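Local coordinates for protein heme oxygenase (Chlamydomonas reinhardtii, PDB 4RAJ) that probably binds heme and cleaves it oxidatively to biliverdin, carbon monoxide and iron, as other heme oxygenases of this all-helical family do, at residues A45-Y53 with V158-F166; A74-F85 with G133-L141. All coordinates share one frame; numbering follows the deposited sequence.

Contact 1 of 2, residues A45-Y53 with V158-F166; sequences ALFSDKDLY and VKRWARKIF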
loop_
_atom_site.group_PDB
_atom_site.type_symbol
_atom_site.label_atom_id
_atom_site.label_comp_id
_atom_site.label_asym_id
_atom_site.label_seq_id
_atom_site.Cartn_x
_atom_site.Cartn_y
_atom_site.Cartn_z
ATOM N N ALA A 45 0.867 8.094 -18.766
ATOM C CA ALA A 45 -0.509 8.537 -18.905
ATOM C C ALA A 45 -0.890 9.411 -17.714
ATOM O O ALA A 45 -1.444 10.486 -17.881
ATOM C CB ALA A 45 -1.453 7.344 -19.019
ATOM N N LEU A 46 -0.571 8.950 -16.512
ATOM C CA LEU A 46 -0.969 9.689 -15.311
ATOM C C LEU A 46 -0.258 11.030 -15.179
ATOM O O LEU A 46 -0.866 12.017 -14.761
ATOM C CB LEU A 46 -0.715 8.852 -14.064
ATOM C CG LEU A 46 -1.472 7.533 -13.966
ATOM C CD1 LEU A 46 -1.073 6.876 -12.666
ATOM C CD2 LEU A 46 -2.973 7.759 -14.030
ATOM N N PHE A 47 1.026 11.075 -15.527
ATOM C CA PHE A 47 1.796 12.309 -15.388
ATOM C C PHE A 47 1.422 13.347 -16.438
ATOM O O PHE A 47 1.861 14.495 -16.369
ATOM C CB PHE A 47 3.294 12.027 -15.463
ATOM C CG PHE A 47 3.831 11.335 -14.249
ATOM C CD1 PHE A 47 3.458 11.756 -12.983
ATOM C CD2 PHE A 47 4.712 10.277 -14.371
ATOM C CE1 PHE A 47 3.948 11.123 -11.852
ATOM C CE2 PHE A 47 5.205 9.639 -13.247
ATOM C CZ PHE A 47 4.818 10.064 -11.984
ATOM N N SER A 48 0.587 12.957 -17.398
ATOM C CA SER A 48 0.154 13.905 -18.419
ATOM C C SER A 48 -0.850 14.903 -17.849
ATOM O O SER A 48 -1.085 15.968 -18.447
ATOM C CB SER A 48 -0.452 13.172 -19.626
ATOM O OG SER A 48 -1.719 12.616 -19.288
ATOM N N ASP A 49 -1.408 14.583 -16.681
ATOM C CA ASP A 49 -2.468 15.397 -16.072
ATOM C C ASP A 49 -2.519 15.174 -14.557
ATOM O O ASP A 49 -2.834 14.069 -14.117
ATOM C CB ASP A 49 -3.819 15.036 -16.705
ATOM C CG ASP A 49 -4.960 15.942 -16.256
ATOM O OD1 ASP A 49 -4.900 16.534 -15.154
ATOM O OD2 ASP A 49 -5.935 16.059 -17.031
ATOM N N LYS A 50 -2.259 16.214 -13.763
ATOM C CA LYS A 50 -2.180 16.014 -12.315
ATOM C C LYS A 50 -3.516 15.531 -11.770
ATOM O O LYS A 50 -3.556 14.818 -10.771
ATOM C CB LYS A 50 -1.754 17.289 -11.582
ATOM C CG LYS A 50 -2.320 18.571 -12.121
ATOM C CD LYS A 50 -1.744 19.756 -11.351
ATOM C CE LYS A 50 -0.225 19.672 -11.234
ATOM N NZ LYS A 50 0.357 20.834 -10.496
ATOM N N ASP A 51 -4.613 15.902 -12.427
ATOM C CA ASP A 51 -5.926 15.434 -11.973
ATOM C C ASP A 51 -6.078 13.918 -12.169
ATOM O O ASP A 51 -6.662 13.227 -11.335
ATOM C CB ASP A 51 -7.056 16.166 -12.705
ATOM C CG ASP A 51 -7.084 17.665 -12.417
ATOM O OD1 ASP A 51 -6.619 18.103 -11.338
ATOM O OD2 ASP A 51 -7.598 18.411 -13.280
ATOM N N LEU A 52 -5.558 13.412 -13.283
ATOM C CA LEU A 52 -5.575 11.985 -13.552
ATOM C C LEU A 52 -4.718 11.255 -12.526
ATOM O O LEU A 52 -5.136 10.263 -11.941
ATOM C CB LEU A 52 -5.053 11.708 -14.959
ATOM C CG LEU A 52 -5.716 10.620 -15.778
ATOM C CD1 LEU A 52 -7.227 10.732 -15.639
ATOM C CD2 LEU A 52 -5.284 10.807 -17.232
ATOM N N TYR A 53 -3.517 11.784 -12.317
ATOM C CA TYR A 53 -2.587 11.255 -11.340
ATOM C C TYR A 53 -3.241 11.133 -9.957
ATOM O O TYR A 53 -3.187 10.087 -9.305
ATOM C CB TYR A 53 -1.347 12.158 -11.280
ATOM C CG TYR A 53 -0.394 11.823 -10.165
ATOM C CD1 TYR A 53 0.467 10.735 -10.263
ATOM C CD2 TYR A 53 -0.353 12.593 -9.010
ATOM C CE1 TYR A 53 1.349 10.427 -9.230
ATOM C CE2 TYR A 53 0.520 12.297 -7.983
ATOM C CZ TYR A 53 1.369 11.222 -8.098
ATOM O OH TYR A 53 2.230 10.929 -7.073
ATOM N N VAL A 158 8.352 7.196 -7.926
ATOM C CA VAL A 158 7.150 7.921 -8.327
ATOM C C VAL A 158 7.188 9.341 -7.772
ATOM O O VAL A 158 6.867 10.300 -8.461
ATOM C CB VAL A 158 5.870 7.204 -7.831
ATOM C CG1 VAL A 158 4.640 8.044 -8.107
ATOM C CG2 VAL A 158 5.744 5.838 -8.493
ATOM N N LYS A 159 7.598 9.463 -6.515
ATOM C CA LYS A 159 7.701 10.759 -5.855
ATOM C C LYS A 159 8.628 11.715 -6.614
ATOM O O LYS A 159 8.286 12.880 -6.859
ATOM C CB LYS A 159 8.194 10.555 -4.420
ATOM C CG LYS A 159 8.825 11.752 -3.770
ATOM C CD LYS A 159 9.078 11.428 -2.315
ATOM C CE LYS A 159 10.137 12.312 -1.731
ATOM N NZ LYS A 159 10.191 12.178 -0.252
ATOM N N ARG A 160 9.793 11.207 -7.003
ATOM C CA ARG A 160 10.767 12.016 -7.734
ATOM C C ARG A 160 10.228 12.497 -9.083
ATOM O O ARG A 160 10.470 13.651 -9.483
ATOM C CB ARG A 160 12.068 11.228 -7.935
ATOM C CG ARG A 160 13.059 11.389 -6.785
ATOM C CD ARG A 160 14.167 10.343 -6.841
ATOM N NE ARG A 160 14.242 9.578 -5.597
ATOM C CZ ARG A 160 14.858 8.405 -5.464
ATOM N NH1 ARG A 160 15.458 7.845 -6.508
ATOM N NH2 ARG A 160 14.869 7.788 -4.287
ATOM N N TRP A 161 9.518 11.622 -9.789
ATOM C CA TRP A 161 8.904 11.985 -11.064
ATOM C C TRP A 161 7.785 12.997 -10.874
ATOM O O TRP A 161 7.698 13.970 -11.621
ATOM C CB TRP A 161 8.361 10.749 -11.792
ATOM C CG TRP A 161 9.366 10.073 -12.660
ATOM C CD1 TRP A 161 9.898 8.831 -12.487
ATOM C CD2 TRP A 161 9.971 10.609 -13.841
ATOM N NE1 TRP A 161 10.800 8.560 -13.489
ATOM C CE2 TRP A 161 10.860 9.635 -14.334
ATOM C CE3 TRP A 161 9.855 11.824 -14.523
ATOM C CZ2 TRP A 161 11.625 9.836 -15.486
ATOM C CZ3 TRP A 161 10.619 12.024 -15.661
ATOM C CH2 TRP A 161 11.490 11.032 -16.132
ATOM N N ALA A 162 6.928 12.777 -9.883
ATOM C CA ALA A 162 5.862 13.740 -9.602
ATOM C C ALA A 162 6.431 15.134 -9.356
ATOM O O ALA A 162 5.935 16.129 -9.902
ATOM C CB ALA A 162 5.028 13.287 -8.396
ATOM N N ARG A 163 7.480 15.209 -8.537
ATOM C CA ARG A 163 8.059 16.503 -8.202
ATOM C C ARG A 163 8.669 17.172 -9.441
ATOM O O ARG A 163 8.552 18.382 -9.623
ATOM C CB ARG A 163 9.107 16.351 -7.096
ATOM C CG ARG A 163 9.809 17.649 -6.713
ATOM C CD ARG A 163 10.124 17.707 -5.219
ATOM N NE ARG A 163 8.918 17.887 -4.408
ATOM C CZ ARG A 163 8.370 16.949 -3.648
ATOM N NH1 ARG A 163 7.261 17.227 -2.966
ATOM N NH2 ARG A 163 8.919 15.739 -3.563
ATOM N N LYS A 164 9.285 16.373 -10.303
ATOM C CA LYS A 164 9.913 16.899 -11.510
ATOM C C LYS A 164 8.873 17.398 -12.517
ATOM O O LYS A 164 8.937 18.529 -12.991
ATOM C CB LYS A 164 10.798 15.827 -12.158
ATOM C CG LYS A 164 11.623 16.333 -13.339
ATOM C CD LYS A 164 12.455 15.219 -13.945
ATOM C CE LYS A 164 13.631 15.770 -14.744
ATOM N NZ LYS A 164 14.742 16.212 -13.850
ATOM N N ILE A 165 7.911 16.549 -12.838
ATOM C CA ILE A 165 6.952 16.856 -13.888
ATOM C C ILE A 165 5.931 17.912 -13.459
ATOM O O ILE A 165 5.565 18.788 -14.250
ATOM C CB ILE A 165 6.235 15.578 -14.348
ATOM C CG1 ILE A 165 7.251 14.630 -14.994
ATOM C CG2 ILE A 165 5.115 15.901 -15.328
ATOM C CD1 ILE A 165 6.666 13.327 -15.481
ATOM N N PHE A 166 5.493 17.848 -12.205
ATOM C CA PHE A 166 4.485 18.782 -11.718
ATOM C C PHE A 166 5.108 20.018 -11.098
ATOM O O PHE A 166 4.389 20.880 -10.604
ATOM C CB PHE A 166 3.571 18.117 -10.693
ATOM C CG PHE A 166 2.743 16.993 -11.255
ATOM C CD1 PHE A 166 2.304 17.021 -12.571
ATOM C CD2 PHE A 166 2.407 15.908 -10.462
ATOM C CE1 PHE A 166 1.544 15.991 -13.094
ATOM C CE2 PHE A 166 1.646 14.867 -10.976
ATOM C CZ PHE A 166 1.216 14.908 -12.298
#
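Phe47 and Ile165 bring the two backbones to 7.0 Å between their CA atoms, and Lys50 CA and Phe166 CA come nearly as near, so the turn from helix 29-47 into helix 50-76 lies against the last turns of helix 155-165. The case illustrates how aromatic rings can join two segments that share no hydrogen bond. Phe47 is the knob, seated in a hole made by Val158, Trp161, Ala162 and Ile165. Its outer end meets the CB of Trp161, with Phe47 CZ 3.6 Å from that atom, while Ile165 CD1 presses against the root of the ring, 3.6 Å from Phe47 CB. The Phe47 CG lies anti to its own carbonyl carbon (chi1 -72°), which carries the ring across to the other helix. With an alanine at this site the hole would probably be left partly empty, and Phe166 would lose the ring that meets one of its faces.

Phe166 answers from the other side as the central ring of three. The edge of Phe47 points at one of its faces, offset, with the planes at 70°; against the opposite face lies Lys50, whose CB forms a CH-pi contact 4.0 Å from the Phe166 centroid. Phe166 in turn directs its own edge at the face of Tyr53, CE2 lying 3.6 Å from Tyr53 CD2. Tyr53 OH comes up to Val158 CG1 and Ala162 CB, and Phe177 touches both Tyr53 and Val158. Within the turn, Asp49 N-caps helix 50-76, its OD1 accepting from Asp51 N. Together Phe47, Tyr53, Trp161 and Phe166 form an aromatic cluster, combining knob-into-hole packing with edge-to-face pairs at a junction of three helices in the all-helical heme oxygenase fold.

Contact 2 of 2, residues A74-F85 with G133-L141; sequences ALKKGDADVSKF and GRSSPALLL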
loop_
_atom_site.group_PDB
_atom_site.type_symbol
_atom_site.label_atom_id
_atom_site.label_comp_id
_atom_site.label_asym_id
_atom_site.label_seq_id
_atom_site.Cartn_x
_atom_site.Cartn_y
_atom_site.Cartn_z
ATOM N N ALA A 74 -7.533 -4.418 14.932
ATOM C CA ALA A 74 -6.820 -5.538 15.543
ATOM C C ALA A 74 -6.017 -5.062 16.759
ATOM O O ALA A 74 -6.002 -5.737 17.792
ATOM C CB ALA A 74 -5.903 -6.230 14.526
ATOM N N LEU A 75 -5.367 -3.902 16.645
ATOM C CA LEU A 75 -4.623 -3.347 17.775
ATOM C C LEU A 75 -5.547 -3.013 18.937
ATOM O O LEU A 75 -5.216 -3.246 20.101
ATOM C CB LEU A 75 -3.849 -2.105 17.364
ATOM C CG LEU A 75 -2.628 -2.321 16.477
ATOM C CD1 LEU A 75 -2.121 -0.970 15.995
ATOM C CD2 LEU A 75 -1.533 -3.080 17.225
ATOM N N LYS A 76 -6.713 -2.468 18.620
ATOM C CA LYS A 76 -7.687 -2.141 19.657
ATOM C C LYS A 76 -8.199 -3.393 20.381
ATOM O O LYS A 76 -8.365 -3.379 21.601
ATOM C CB LYS A 76 -8.847 -1.362 19.054
ATOM C CG LYS A 76 -9.827 -0.807 20.077
ATOM C CD LYS A 76 -10.851 0.106 19.418
ATOM C CE LYS A 76 -10.223 0.876 18.263
ATOM N NZ LYS A 76 -11.093 1.975 17.748
ATOM N N LYS A 77 -8.441 -4.466 19.629
ATOM C CA LYS A 77 -8.846 -5.751 20.205
ATOM C C LYS A 77 -7.712 -6.452 20.948
ATOM O O LYS A 77 -7.915 -7.500 21.553
ATOM C CB LYS A 77 -9.366 -6.701 19.119
ATOM C CG LYS A 77 -10.698 -6.328 18.506
ATOM C CD LYS A 77 -11.163 -7.398 17.512
ATOM C CE LYS A 77 -10.022 -7.883 16.615
ATOM N NZ LYS A 77 -10.505 -8.581 15.382
ATOM N N GLY A 78 -6.516 -5.885 20.879
ATOM C CA GLY A 78 -5.346 -6.505 21.465
ATOM C C GLY A 78 -5.011 -7.844 20.833
ATOM O O GLY A 78 -4.704 -8.804 21.534
ATOM N N ASP A 79 -5.076 -7.919 19.506
ATOM C CA ASP A 79 -4.663 -9.127 18.811
ATOM C C ASP A 79 -3.214 -9.450 19.150
ATOM O O ASP A 79 -2.345 -8.588 19.045
ATOM C CB ASP A 79 -4.830 -8.980 17.294
ATOM C CG ASP A 79 -4.422 -10.231 16.548
ATOM O OD1 ASP A 79 -5.285 -11.114 16.357
ATOM O OD2 ASP A 79 -3.239 -10.337 16.156
ATOM N N ALA A 80 -2.963 -10.690 19.558
ATOM C CA ALA A 80 -1.636 -11.095 20.009
ATOM C C ALA A 80 -0.558 -10.791 18.981
ATOM O O ALA A 80 0.507 -10.289 19.329
ATOM C CB ALA A 80 -1.623 -12.580 20.354
ATOM N N ASP A 81 -0.847 -11.070 17.713
ATOM C CA ASP A 81 0.162 -10.971 16.669
ATOM C C ASP A 81 0.372 -9.528 16.212
ATOM O O ASP A 81 1.503 -9.038 16.162
ATOM C CB ASP A 81 -0.224 -11.843 15.475
ATOM C CG ASP A 81 -0.274 -13.319 15.825
ATOM O OD1 ASP A 81 0.723 -13.838 16.364
ATOM O OD2 ASP A 81 -1.318 -13.951 15.576
ATOM N N VAL A 82 -0.717 -8.846 15.871
ATOM C CA VAL A 82 -0.593 -7.482 15.371
ATOM C C VAL A 82 -0.032 -6.569 16.469
ATOM O O VAL A 82 0.779 -5.688 16.193
ATOM C CB VAL A 82 -1.939 -6.947 14.847
ATOM C CG1 VAL A 82 -1.783 -5.534 14.297
ATOM C CG2 VAL A 82 -2.473 -7.868 13.760
ATOM N N SER A 83 -0.423 -6.808 17.719
ATOM C CA SER A 83 0.067 -5.982 18.815
ATOM C C SER A 83 1.581 -6.061 18.956
ATOM O O SER A 83 2.218 -5.090 19.361
ATOM C CB SER A 83 -0.600 -6.369 20.129
ATOM O OG SER A 83 -1.983 -6.086 20.064
ATOM N N LYS A 84 2.164 -7.198 18.592
ATOM C CA LYS A 84 3.613 -7.330 18.646
ATOM C C LYS A 84 4.292 -6.343 17.708
ATOM O O LYS A 84 5.448 -5.990 17.913
ATOM C CB LYS A 84 4.040 -8.761 18.313
ATOM C CG LYS A 84 3.669 -9.764 19.395
ATOM C CD LYS A 84 4.094 -11.176 19.017
ATOM C CE LYS A 84 3.822 -12.166 20.144
ATOM N NZ LYS A 84 4.652 -11.888 21.340
ATOM N N PHE A 85 3.557 -5.886 16.694
ATOM C CA PHE A 85 4.095 -5.014 15.655
ATOM C C PHE A 85 3.721 -3.544 15.861
ATOM O O PHE A 85 4.043 -2.704 15.025
ATOM C CB PHE A 85 3.599 -5.467 14.267
ATOM C CG PHE A 85 4.246 -6.738 13.772
ATOM C CD1 PHE A 85 3.894 -7.970 14.307
ATOM C CD2 PHE A 85 5.213 -6.692 12.779
ATOM C CE1 PHE A 85 4.501 -9.146 13.863
ATOM C CE2 PHE A 85 5.817 -7.854 12.322
ATOM C CZ PHE A 85 5.455 -9.091 12.862
ATOM N N GLY A 133 -9.471 -8.562 9.028
ATOM C CA GLY A 133 -9.399 -7.853 10.294
ATOM C C GLY A 133 -10.290 -8.507 11.330
ATOM O O GLY A 133 -9.948 -8.570 12.514
ATOM N N ARG A 134 -11.433 -9.001 10.871
ATOM C CA ARG A 134 -12.390 -9.657 11.750
ATOM C C ARG A 134 -11.937 -11.054 12.151
ATOM O O ARG A 134 -11.910 -11.377 13.333
ATOM C CB ARG A 134 -13.763 -9.730 11.078
ATOM C CG ARG A 134 -14.786 -8.735 11.617
ATOM C CD ARG A 134 -15.703 -8.199 10.517
ATOM N NE ARG A 134 -16.018 -9.201 9.498
ATOM C CZ ARG A 134 -16.074 -8.943 8.192
ATOM N NH1 ARG A 134 -15.840 -7.716 7.746
ATOM N NH2 ARG A 134 -16.361 -9.910 7.330
ATOM N N SER A 135 -11.572 -11.877 11.172
ATOM C CA SER A 135 -11.376 -13.306 11.414
ATOM C C SER A 135 -9.918 -13.778 11.565
ATOM O O SER A 135 -9.662 -14.742 12.277
ATOM C CB SER A 135 -12.058 -14.108 10.300
ATOM O OG SER A 135 -11.534 -13.795 9.020
ATOM N N SER A 136 -8.960 -13.132 10.905
ATOM C CA SER A 136 -7.557 -13.539 11.072
ATOM C C SER A 136 -6.600 -12.367 10.911
ATOM O O SER A 136 -5.945 -12.230 9.876
ATOM C CB SER A 136 -7.189 -14.637 10.080
ATOM O OG SER A 136 -7.719 -14.353 8.802
ATOM N N PRO A 137 -6.506 -11.525 11.944
ATOM C CA PRO A 137 -5.760 -10.269 11.821
ATOM C C PRO A 137 -4.276 -10.454 11.526
ATOM O O PRO A 137 -3.705 -9.567 10.918
ATOM C CB PRO A 137 -5.965 -9.602 13.185
ATOM C CG PRO A 137 -7.193 -10.246 13.747
ATOM C CD PRO A 137 -7.156 -11.656 13.261
ATOM N N ALA A 138 -3.658 -11.560 11.926
ATOM C CA ALA A 138 -2.242 -11.751 11.612
ATOM C C ALA A 138 -1.946 -11.677 10.098
ATOM O O ALA A 138 -0.858 -11.238 9.700
ATOM C CB ALA A 138 -1.748 -13.086 12.182
ATOM N N LEU A 139 -2.906 -12.096 9.266
ATOM C CA LEU A 139 -2.714 -12.133 7.814
ATOM C C LEU A 139 -2.618 -10.722 7.216
ATOM O O LEU A 139 -2.113 -10.546 6.105
ATOM C CB LEU A 139 -3.851 -12.919 7.127
ATOM C CG LEU A 139 -3.925 -14.410 7.499
ATOM C CD1 LEU A 139 -4.940 -15.210 6.639
ATOM C CD2 LEU A 139 -2.538 -15.044 7.423
ATOM N N LEU A 140 -3.106 -9.732 7.957
ATOM C CA LEU A 140 -2.941 -8.325 7.577
ATOM C C LEU A 140 -1.462 -7.949 7.460
ATOM O O LEU A 140 -1.089 -7.054 6.685
ATOM C CB LEU A 140 -3.624 -7.413 8.606
ATOM C CG LEU A 140 -5.153 -7.423 8.660
ATOM C CD1 LEU A 140 -5.669 -6.581 9.860
ATOM C CD2 LEU A 140 -5.724 -6.934 7.332
ATOM N N LEU A 141 -0.610 -8.638 8.214
ATOM C CA LEU A 141 0.812 -8.297 8.227
ATOM C C LEU A 141 1.480 -8.632 6.900
ATOM O O LEU A 141 2.461 -7.990 6.519
ATOM C CB LEU A 141 1.526 -8.999 9.396
ATOM C CG LEU A 141 1.105 -8.605 10.819
ATOM C CD1 LEU A 141 1.698 -9.584 11.834
ATOM C CD2 LEU A 141 1.525 -7.181 11.168
#
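Lys77 makes the one hydrogen bond between 74-85 and 133-141: its NZ donates to Gly133 O at 2.9 Å, in the carbonyl plane and with a C=O...N angle of 153°. A bend at chi3 (-43°) turns the end of the lysine chain onto that carbonyl. Beside this bond Pro137 packs against the end of helix 50-76 and the start of helix 80-84. Its CB rests 3.6 Å from Ala74 CB, its CG lies 3.3 Å from Asp79 OD1, and its carbonyl oxygen is brushed by Val82 CG2. Ala138 CB lies 3.5 Å from Asp81 OD2. At the far end Leu141 lays CD1 over one face of the Phe85 ring, a CH-pi contact 3.9 Å from the centroid.

A second shell holds these groups in place. Asp79 is the N-cap of helix 80-84: OD2 accepts from Val82 N at 2.9 Å through its anti lone pair and nearly straight (172°), and weakly from Asp81 N. With one oxygen held this way, the other is presented to the proline ring. The Asp79 carbonyl is gripped twice, by Ser83 N and Ser83 OG from opposite faces of its plane. Gly78 closes helix 50-76 in a Schellman motif, with positive phi, Gly78 N and Asp79 N bonding back to Leu75 O and Ala74 O. Further out, helix 184-200 supplies Trp198, whose NE1 bonds to Asp81 OD1 and whose ring meets Phe85 edge-to-face, while Leu141 also touches Phe195.

The chemistry implies a division of labour: an N-cap and a Schellman motif shape the backbone, carbon contacts of Pro137 and Leu141, one of them against a carboxylate, make up much of the interface, and the charge of Lys77 probably suits the carbonyl-rich C-terminal end of helix 120-135.

The two contacts show how the ends of one helix are joined to their neighbours by local packing and capping. Both use helix 50-76, contact 1 at its start and contact 2 at its finish; they lie on opposite sides of the chain's centre, with their centres about 35 Å apart. Each is partly buried, mixing interior residues with a surface fringe. In both, the capping bonds lie within one segment. Across the interface contact 1 relies on rings and aliphatic groups, whereas contact 2 adds a single lysine-to-carbonyl bond. Helices 140-151 and 155-165, consecutive in the chain, carry partner residues of contact 2 and contact 1 respectively.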